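Local structure of GGDEF and EAL domain-containing protein (6PWJ) at residues Lys1-Gln6 against Ser342-Asn347; Ala5-Ala10 against Ser377-Asn382; Gln34-Leu39 against Ser146-Leu151; Gly138-Lys143 against Leu152-Asn157. The protein probably takes part in cyclic di-GMP signalling through its GGDEF and EAL domains, perhaps more as a sensor than as an enzyme. One frame throughout, in Å; residues are numbered along the deposited sequence.

Contact 1 (Lys1-Gln6 against Ser342-Asn347)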
# COMPACT_ATOMS: atom_id res chain seq x y z
N LYS A 1 26.35 9.61 9.26
CA LYS A 1 25.85 10.63 8.35
C LYS A 1 24.66 11.37 8.96
O LYS A 1 23.82 10.76 9.62
CB LYS A 1 25.45 10.01 7.01
CG LYS A 1 26.53 9.15 6.37
CD LYS A 1 26.07 8.57 5.04
CE LYS A 1 25.86 9.66 4.00
NZ LYS A 1 25.62 9.09 2.64
N ALA A 2 24.60 12.68 8.74
CA ALA A 2 23.45 13.45 9.17
C ALA A 2 22.21 13.03 8.39
O ALA A 2 22.28 12.24 7.45
CB ALA A 2 23.72 14.95 9.01
N PHE A 3 21.07 13.58 8.78
CA PHE A 3 19.80 13.17 8.18
C PHE A 3 19.79 13.44 6.68
O PHE A 3 19.66 12.51 5.87
CB PHE A 3 18.63 13.87 8.86
CG PHE A 3 17.31 13.60 8.20
CD1 PHE A 3 16.61 12.44 8.49
CD2 PHE A 3 16.78 14.50 7.29
CE1 PHE A 3 15.39 12.19 7.88
CE2 PHE A 3 15.56 14.25 6.69
CZ PHE A 3 14.87 13.09 6.98
N LYS A 4 19.91 14.71 6.29
CA LYS A 4 19.75 15.07 4.89
C LYS A 4 20.71 14.28 4.00
O LYS A 4 20.36 13.92 2.87
CB LYS A 4 19.94 16.57 4.69
CG LYS A 4 18.83 17.41 5.30
CD LYS A 4 18.44 18.56 4.40
CE LYS A 4 17.17 19.24 4.89
NZ LYS A 4 16.73 20.34 3.99
N ALA A 5 21.92 14.00 4.50
CA ALA A 5 22.83 13.14 3.76
C ALA A 5 22.32 11.70 3.73
O ALA A 5 22.39 11.03 2.70
CB ALA A 5 24.23 13.21 4.36
N GLN A 6 21.80 11.22 4.86
CA GLN A 6 21.29 9.86 4.93
C GLN A 6 20.02 9.70 4.11
O GLN A 6 19.86 8.73 3.35
CB GLN A 6 21.05 9.46 6.38
CG GLN A 6 20.68 8.00 6.57
CD GLN A 6 21.80 7.06 6.19
OE1 GLN A 6 22.78 6.92 6.92
NE2 GLN A 6 21.66 6.41 5.04
N SER A 342 10.03 12.46 -1.18
CA SER A 342 11.05 12.88 -0.23
C SER A 342 10.74 12.35 1.17
O SER A 342 9.60 12.38 1.63
CB SER A 342 11.15 14.41 -0.20
OG SER A 342 12.25 14.84 0.59
N LEU A 343 11.78 11.85 1.84
CA LEU A 343 11.69 11.38 3.21
C LEU A 343 11.86 12.50 4.23
O LEU A 343 12.10 12.22 5.41
CB LEU A 343 12.72 10.27 3.46
CG LEU A 343 12.74 9.10 2.48
CD1 LEU A 343 13.84 8.11 2.83
CD2 LEU A 343 11.39 8.40 2.43
N ASP A 344 11.75 13.75 3.80
CA ASP A 344 11.96 14.87 4.71
C ASP A 344 10.98 14.84 5.88
O ASP A 344 11.35 15.18 7.01
CB ASP A 344 11.84 16.20 3.96
CG ASP A 344 13.19 16.75 3.54
OD1 ASP A 344 14.19 16.46 4.22
OD2 ASP A 344 13.23 17.49 2.53
N TYR A 345 9.74 14.43 5.62
CA TYR A 345 8.70 14.54 6.64
C TYR A 345 9.05 13.78 7.92
O TYR A 345 8.46 14.06 8.97
CB TYR A 345 7.36 14.06 6.09
CG TYR A 345 7.29 12.57 5.84
CD1 TYR A 345 7.77 12.02 4.66
CD2 TYR A 345 6.72 11.72 6.78
CE1 TYR A 345 7.70 10.66 4.43
CE2 TYR A 345 6.65 10.36 6.56
CZ TYR A 345 7.13 9.83 5.38
OH TYR A 345 7.06 8.48 5.16
N ILE A 346 9.99 12.83 7.86
CA ILE A 346 10.42 12.15 9.07
C ILE A 346 11.04 13.15 10.05
O ILE A 346 10.87 13.04 11.27
CB ILE A 346 11.40 11.01 8.74
CG1 ILE A 346 10.67 9.67 8.71
CG2 ILE A 346 12.55 10.99 9.73
CD1 ILE A 346 9.54 9.59 7.71
N ASN A 347 11.76 14.14 9.52
CA ASN A 347 12.36 15.16 10.39
C ASN A 347 11.30 16.10 10.95
O ASN A 347 11.33 16.43 12.15
CB ASN A 347 13.41 15.96 9.61
CG ASN A 347 14.81 15.45 9.84
OD1 ASN A 347 15.02 14.29 10.20
ND2 ASN A 347 15.80 16.32 9.63
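F3 and N347 form the centre of this contact, a stack of an aromatic ring on a side-chain amide. The two planes are 29° apart, and CG of N347 sits 3.3 Å above the plane of the F3 ring, over its middle. N347 CB adds a CH-pi contact to the same face, 4.2 Å from the F3 ring centroid. The F3 ring swings across to N347 because its CG lies anti to the backbone N (chi1 174°).

Two other oxygens approach the rim of the ring. The carbonyl O of L343 is 3.3 Å from F3 CZ, and D344 OD1 is 3.6 Å from F3 CE2; both lie near the ring plane.

The apolar part is small. I346 CG2 meets F3 CE1 at 3.6 Å, with the two side chains at about a right angle. L383 and T379 also touch F3.

Charge plays a minor part. K4 NZ and D344 OD1 are 4.6 Å apart, so the opposite charges are near each other without forming a salt bridge.

No hydrogen bond crosses between 1-6 and 342-347. The start of helix 3-18 is thus joined to helix 345-349 and the residues just before it, in the EAL range, mainly by one phenyl ring. An amide lies over its face and oxygens lie at its weakly positive rim, so dispersion and weak electrostatics probably carry the contact.

Contact 2 (Ala5-Ala10 against Ser377-Asn382)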
# COMPACT_ATOMS: atom_id res chain seq x y z
N ALA A 5 21.92 14.00 4.50
CA ALA A 5 22.83 13.14 3.76
C ALA A 5 22.32 11.70 3.73
O ALA A 5 22.39 11.03 2.70
CB ALA A 5 24.23 13.21 4.36
N GLN A 6 21.80 11.22 4.86
CA GLN A 6 21.29 9.86 4.93
C GLN A 6 20.02 9.70 4.11
O GLN A 6 19.86 8.73 3.35
CB GLN A 6 21.05 9.46 6.38
CG GLN A 6 20.68 8.00 6.57
CD GLN A 6 21.80 7.06 6.19
OE1 GLN A 6 22.78 6.92 6.92
NE2 GLN A 6 21.66 6.41 5.04
N ALA A 7 19.08 10.65 4.25
CA ALA A 7 17.84 10.57 3.50
C ALA A 7 18.09 10.62 2.00
O ALA A 7 17.49 9.86 1.23
CB ALA A 7 16.89 11.69 3.92
N LYS A 8 18.98 11.52 1.56
CA LYS A 8 19.30 11.58 0.14
C LYS A 8 19.99 10.30 -0.33
O LYS A 8 19.78 9.87 -1.47
CB LYS A 8 20.18 12.80 -0.15
CG LYS A 8 19.45 14.13 0.01
CD LYS A 8 20.38 15.31 -0.24
CE LYS A 8 19.64 16.63 -0.06
NZ LYS A 8 20.54 17.80 -0.19
N GLU A 9 20.80 9.69 0.53
CA GLU A 9 21.36 8.38 0.19
C GLU A 9 20.27 7.33 0.07
O GLU A 9 20.32 6.47 -0.82
CB GLU A 9 22.39 7.96 1.25
CG GLU A 9 23.12 6.67 0.92
CD GLU A 9 23.56 5.91 2.15
OE1 GLU A 9 22.81 5.91 3.15
OE2 GLU A 9 24.67 5.33 2.13
N ALA A 10 19.28 7.38 0.96
CA ALA A 10 18.18 6.41 0.90
C ALA A 10 17.33 6.62 -0.35
O ALA A 10 16.89 5.65 -0.97
CB ALA A 10 17.32 6.51 2.16
N SER A 377 16.16 2.50 6.47
CA SER A 377 15.92 2.25 7.89
C SER A 377 16.83 3.09 8.77
O SER A 377 16.40 3.55 9.84
CB SER A 377 16.10 0.76 8.20
OG SER A 377 15.26 -0.03 7.37
N ARG A 378 18.08 3.29 8.36
CA ARG A 378 18.97 4.16 9.12
C ARG A 378 18.41 5.58 9.22
O ARG A 378 18.56 6.24 10.26
CB ARG A 378 20.36 4.20 8.48
CG ARG A 378 21.33 3.14 8.98
CD ARG A 378 22.75 3.51 8.59
NE ARG A 378 22.90 3.63 7.14
CZ ARG A 378 23.74 2.90 6.41
NH1 ARG A 378 24.53 2.01 7.00
NH2 ARG A 378 23.80 3.07 5.09
N THR A 379 17.76 6.06 8.15
CA THR A 379 17.23 7.42 8.15
C THR A 379 16.31 7.65 9.34
O THR A 379 16.38 8.70 9.99
CB THR A 379 16.50 7.69 6.84
OG1 THR A 379 17.44 7.71 5.76
CG2 THR A 379 15.78 9.03 6.91
N ALA A 380 15.45 6.68 9.65
CA ALA A 380 14.59 6.80 10.82
C ALA A 380 15.29 6.36 12.09
O ALA A 380 15.05 6.93 13.16
CB ALA A 380 13.30 5.99 10.62
N HIS A 381 16.18 5.37 12.00
CA HIS A 381 16.86 4.86 13.18
C HIS A 381 17.78 5.92 13.79
O HIS A 381 17.77 6.14 15.01
CB HIS A 381 17.65 3.60 12.84
CG HIS A 381 18.53 3.12 13.94
ND1 HIS A 381 19.91 3.15 13.86
CD2 HIS A 381 18.24 2.61 15.16
CE1 HIS A 381 20.42 2.67 14.98
NE2 HIS A 381 19.43 2.33 15.78
N ASN A 382 18.57 6.59 12.96
CA ASN A 382 19.50 7.59 13.47
C ASN A 382 18.79 8.79 14.10
O ASN A 382 19.46 9.64 14.69
CB ASN A 382 20.43 8.07 12.35
CG ASN A 382 21.38 6.99 11.88
OD1 ASN A 382 21.58 5.98 12.57
ND2 ASN A 382 21.99 7.19 10.72
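A7 and T379 mark where the two helices come nearest, with their CA atoms 5.6 Å apart. The helices 5-10 and 377-381 run nearly antiparallel, at a signed crossing angle of -157°, and their axes approach to 8.8 Å.

T379 packs between Q6, A7 and A10. Its OG1 lies 3.4 Å from CG of Q6 and 3.8 Å from CB of A10, while its CG2 faces the methyl of A7. These are packing contacts: the T379 hydroxyl bonds to the backbone O of S375, one turn back in its own helix.

The polar layer lies beside this. Q6 bends at chi2 (65°), which brings its amide against the R378 side chain. R378 NE gives a weak, poorly aligned hydrogen bond to Q6 OE1 at 3.3 Å, and the two side chains cross at about a right angle. E9 meets the guanidinium at its edge. A salt bridge of 3.6 Å between E9 OE1 and R378 NH2 is possible but doubtful, because the place of E9 OE1 is uncertain; as modelled, that oxygen also bonds to S375 OG.

The contact ties helix 3-18 to helix 367-381, which links two parallel strands, 353-356 and 386-389, of the EAL sheet. The small side chains of A7, A10 and T379 are consistent with the close approach. R378 has one weak bond to Q6, and its charge near E9 probably adds some attraction.

Contact 3 (Gln34-Leu39 against Ser146-Leu151)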
# COMPACT_ATOMS: atom_id res chain seq x y z
N GLN A 34 5.62 -5.95 -5.95
CA GLN A 34 4.27 -5.43 -5.78
C GLN A 34 3.23 -6.52 -6.02
O GLN A 34 2.23 -6.62 -5.29
CB GLN A 34 4.03 -4.25 -6.71
CG GLN A 34 4.89 -3.03 -6.41
CD GLN A 34 4.47 -2.33 -5.13
OE1 GLN A 34 3.46 -1.63 -5.10
NE2 GLN A 34 5.24 -2.52 -4.07
N LEU A 35 3.44 -7.34 -7.05
CA LEU A 35 2.45 -8.36 -7.40
C LEU A 35 2.33 -9.40 -6.29
O LEU A 35 1.22 -9.80 -5.93
CB LEU A 35 2.82 -9.02 -8.72
CG LEU A 35 1.69 -9.73 -9.46
CD1 LEU A 35 0.61 -8.74 -9.85
CD2 LEU A 35 2.22 -10.46 -10.69
N SER A 36 3.46 -9.84 -5.74
CA SER A 36 3.43 -10.87 -4.70
C SER A 36 2.75 -10.36 -3.44
O SER A 36 1.98 -11.09 -2.80
CB SER A 36 4.84 -11.35 -4.40
OG SER A 36 5.43 -11.96 -5.53
N GLY A 37 3.02 -9.11 -3.05
CA GLY A 37 2.42 -8.58 -1.84
C GLY A 37 0.92 -8.39 -1.95
O GLY A 37 0.17 -8.68 -1.01
N TRP A 38 0.46 -7.90 -3.10
CA TRP A 38 -0.97 -7.69 -3.29
C TRP A 38 -1.72 -9.01 -3.43
O TRP A 38 -2.83 -9.16 -2.91
CB TRP A 38 -1.21 -6.81 -4.52
CG TRP A 38 -2.63 -6.75 -4.97
CD1 TRP A 38 -3.66 -6.08 -4.36
CD2 TRP A 38 -3.19 -7.36 -6.13
NE1 TRP A 38 -4.82 -6.25 -5.07
CE2 TRP A 38 -4.56 -7.04 -6.16
CE3 TRP A 38 -2.67 -8.17 -7.15
CZ2 TRP A 38 -5.41 -7.48 -7.17
CZ3 TRP A 38 -3.51 -8.61 -8.15
CH2 TRP A 38 -4.87 -8.27 -8.15
N LEU A 39 -1.13 -9.99 -4.12
CA LEU A 39 -1.79 -11.27 -4.30
C LEU A 39 -1.89 -12.05 -3.00
O LEU A 39 -2.91 -12.69 -2.73
CB LEU A 39 -1.07 -12.10 -5.37
CG LEU A 39 -1.39 -11.76 -6.82
CD1 LEU A 39 -0.57 -12.62 -7.77
CD2 LEU A 39 -2.87 -11.92 -7.09
N SER A 146 -4.42 -15.59 -4.98
CA SER A 146 -3.90 -16.68 -5.77
C SER A 146 -2.38 -16.55 -5.83
O SER A 146 -1.79 -15.65 -5.24
CB SER A 146 -4.50 -16.70 -7.18
OG SER A 146 -4.12 -15.54 -7.91
N SER A 147 -1.75 -17.47 -6.55
CA SER A 147 -0.31 -17.44 -6.72
C SER A 147 0.08 -16.47 -7.82
O SER A 147 -0.68 -16.22 -8.76
CB SER A 147 0.22 -18.84 -7.04
OG SER A 147 -0.52 -19.44 -8.09
N THR A 148 1.29 -15.91 -7.70
CA THR A 148 1.81 -15.07 -8.77
C THR A 148 1.90 -15.85 -10.08
O THR A 148 1.75 -15.27 -11.16
CB THR A 148 3.18 -14.51 -8.39
OG1 THR A 148 3.03 -13.59 -7.30
CG2 THR A 148 3.81 -13.78 -9.57
N THR A 149 2.15 -17.16 -9.99
CA THR A 149 2.19 -17.98 -11.19
C THR A 149 0.82 -18.04 -11.86
O THR A 149 0.72 -17.99 -13.09
CB THR A 149 2.67 -19.39 -10.85
OG1 THR A 149 3.89 -19.31 -10.10
CG2 THR A 149 2.91 -20.20 -12.11
N THR A 150 -0.25 -18.14 -11.07
CA THR A 150 -1.59 -18.26 -11.64
C THR A 150 -2.03 -16.95 -12.27
O THR A 150 -2.63 -16.95 -13.35
CB THR A 150 -2.58 -18.69 -10.56
OG1 THR A 150 -2.04 -19.80 -9.82
CG2 THR A 150 -3.89 -19.12 -11.19
N LEU A 151 -1.75 -15.82 -11.62
CA LEU A 151 -2.16 -14.53 -12.17
C LEU A 151 -1.39 -14.22 -13.45
O LEU A 151 -1.98 -13.79 -14.45
CB LEU A 151 -1.97 -13.42 -11.14
CG LEU A 151 -2.46 -12.05 -11.60
CD1 LEU A 151 -3.80 -11.70 -10.96
CD2 LEU A 151 -1.42 -10.97 -11.31
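L35 reaches across to L151 and T148. Its CD1 lies 3.4 Å from CD2 of L151, and its CD2 lies 3.8 Å from CG2 of T148. With L35 CG anti to the backbone N (chi1 -160°), both methyls are turned to the helix opposite. V47 and I100, on neighbouring strands, touch the same leucine.

S36, one residue on, makes the polar link between the segments. Its OG and T148 OG1 are 3.4 Å apart, a weak hydrogen bond in which either hydroxyl may be the donor. S36 OG also bonds to the backbone O of M32, in its own helix.

Helices 28-41 and 148-164 pack here side by side, and both reach strand 45-51 of the central sheet through V47. This helix-covered sheet belongs to the GGDEF domain, which shares its fold with the nucleotide cyclases. S147 is the N-cap of helix 148-164, and its OG accepts from T150 N.

W38 presents the edge of its indole to L151, with CZ3 4.2 Å from CD1. The W38 NE1 points elsewhere, to the backbone O of I44.

L39 closes the segment and lies over the helix start. Its CD1 touches T148 CA at 3.6 Å and L151 CB at 3.7 Å. Its CB rests 3.6 Å from the backbone O of S146, while its CD2 faces S146 OG at 3.9 Å.

Contact 4 (Gly138-Lys143 against Leu152-Asn157)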
# COMPACT_ATOMS: atom_id res chain seq x y z
N GLY A 138 -3.63 -6.58 -22.25
CA GLY A 138 -4.30 -7.65 -21.54
C GLY A 138 -4.69 -7.24 -20.14
O GLY A 138 -3.84 -6.84 -19.34
N VAL A 139 -5.98 -7.34 -19.82
CA VAL A 139 -6.51 -6.94 -18.52
C VAL A 139 -7.10 -8.17 -17.83
O VAL A 139 -7.81 -8.96 -18.46
CB VAL A 139 -7.57 -5.83 -18.65
CG1 VAL A 139 -8.10 -5.45 -17.28
CG2 VAL A 139 -6.98 -4.62 -19.36
N VAL A 140 -6.80 -8.32 -16.55
CA VAL A 140 -7.28 -9.44 -15.75
C VAL A 140 -7.98 -8.89 -14.52
O VAL A 140 -7.40 -8.10 -13.77
CB VAL A 140 -6.13 -10.39 -15.34
CG1 VAL A 140 -6.62 -11.38 -14.30
CG2 VAL A 140 -5.59 -11.11 -16.56
N SER A 141 -9.22 -9.31 -14.31
CA SER A 141 -9.97 -8.97 -13.11
C SER A 141 -9.83 -10.12 -12.12
O SER A 141 -10.23 -11.25 -12.41
CB SER A 141 -11.44 -8.71 -13.43
OG SER A 141 -12.15 -8.28 -12.29
N ASN A 142 -9.26 -9.84 -10.95
CA ASN A 142 -8.94 -10.85 -9.96
C ASN A 142 -9.81 -10.65 -8.73
O ASN A 142 -9.95 -9.52 -8.25
CB ASN A 142 -7.45 -10.79 -9.59
CG ASN A 142 -6.93 -12.12 -9.07
OD1 ASN A 142 -6.80 -13.09 -9.83
ND2 ASN A 142 -6.60 -12.17 -7.79
N LYS A 143 -10.38 -11.74 -8.22
CA LYS A 143 -11.30 -11.68 -7.10
C LYS A 143 -10.73 -12.21 -5.79
O LYS A 143 -11.07 -11.68 -4.73
CB LYS A 143 -12.58 -12.48 -7.41
CG LYS A 143 -13.14 -12.26 -8.81
CD LYS A 143 -13.47 -10.81 -9.08
CE LYS A 143 -14.09 -10.64 -10.46
NZ LYS A 143 -14.15 -9.22 -10.89
N LEU A 152 -0.07 -14.40 -13.42
CA LEU A 152 0.72 -14.19 -14.63
C LEU A 152 0.26 -15.10 -15.76
O LEU A 152 0.38 -14.74 -16.94
CB LEU A 152 2.21 -14.41 -14.34
CG LEU A 152 2.87 -13.36 -13.45
CD1 LEU A 152 4.35 -13.67 -13.27
CD2 LEU A 152 2.67 -11.97 -14.02
N SER A 153 -0.28 -16.27 -15.42
CA SER A 153 -0.86 -17.13 -16.44
C SER A 153 -2.13 -16.52 -17.02
O SER A 153 -2.36 -16.57 -18.23
CB SER A 153 -1.16 -18.51 -15.86
OG SER A 153 -0.05 -18.99 -15.11
N LEU A 154 -2.97 -15.93 -16.16
CA LEU A 154 -4.18 -15.27 -16.64
C LEU A 154 -3.85 -14.07 -17.52
O LEU A 154 -4.47 -13.87 -18.57
CB LEU A 154 -5.05 -14.85 -15.45
CG LEU A 154 -5.74 -15.98 -14.69
CD1 LEU A 154 -6.00 -15.58 -13.25
CD2 LEU A 154 -7.04 -16.36 -15.38
N LEU A 155 -2.87 -13.26 -17.11
CA LEU A 155 -2.44 -12.15 -17.94
C LEU A 155 -1.94 -12.64 -19.29
O LEU A 155 -2.23 -12.02 -20.33
CB LEU A 155 -1.36 -11.34 -17.23
CG LEU A 155 -1.83 -10.39 -16.12
CD1 LEU A 155 -0.64 -9.84 -15.36
CD2 LEU A 155 -2.65 -9.26 -16.72
N ASP A 156 -1.19 -13.74 -19.31
CA ASP A 156 -0.69 -14.27 -20.57
C ASP A 156 -1.83 -14.68 -21.49
O ASP A 156 -1.74 -14.52 -22.71
CB ASP A 156 0.24 -15.46 -20.30
CG ASP A 156 1.11 -15.80 -21.50
OD1 ASP A 156 2.16 -15.15 -21.67
OD2 ASP A 156 0.73 -16.71 -22.27
N ASN A 157 -2.91 -15.22 -20.92
CA ASN A 157 -4.08 -15.55 -21.72
C ASN A 157 -4.87 -14.31 -22.11
O ASN A 157 -5.44 -14.26 -23.20
CB ASN A 157 -4.98 -16.53 -20.96
CG ASN A 157 -4.25 -17.78 -20.52
OD1 ASN A 157 -3.88 -18.62 -21.35
ND2 ASN A 157 -4.03 -17.91 -19.22
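V140 packs onto L154 and L155, and this apolar cluster makes up most of the contact. Both valine methyls touch L154, and CG2 also reaches L155. CG2 of V140 lies 3.5 Å from CD2 of L155 and 3.9 Å from CB of L154. The other branch, CG1, reaches L154 CB at 4.0 Å. With CG1 anti to the backbone N (chi1 169°), CG2 is turned to the L154-L155 peptide. V140 crosses L154 at about a right angle and L155 obliquely.

Backbone atoms also take part. V140 CG2 lies 3.6 Å from L154 C. G138 has no side chain, and its carbonyl O lies 3.8 Å from CD2 of L155. L155 also touches V47 and I49 on the adjoining strand.

Polar groups contribute little. N142 OD1 lies 4.3 Å from CD1 of L154, a loose packing contact, while its ND2 donates to the backbone O of G43. No hydrogen bond joins the segments.

The axes of 138-142 and 152-157 come within 7.3 Å at an angle of 136°. Strand 136-142, helix 148-164 and strand 171-175 follow one another, and the two strands are parallel neighbours. This is a beta-alpha-beta crossover in the GGDEF domain, with its helix packed on the sheet.

Overall arrangement
Contacts 1 and 2 share helix 3-18 and touch, F3 lying against T379. Together they fix that helix to the EAL part. Contacts 3 and 4 share helix 148-164 in the GGDEF range, and their centres are 11 Å apart. N142 of contact 4 packs against W38, L39 and L151 of contact 3. The two pairs are well separated, with centres at least about 30 Å apart. Contact 4 is buried and almost wholly apolar, as befits a helix on a sheet. The other three are partly buried and mixed: an amide-ring stack in contact 1, weak or uncertain arginine pairing beside small-residue packing in contact 2, a weak hydroxyl bond beside leucines in contact 3.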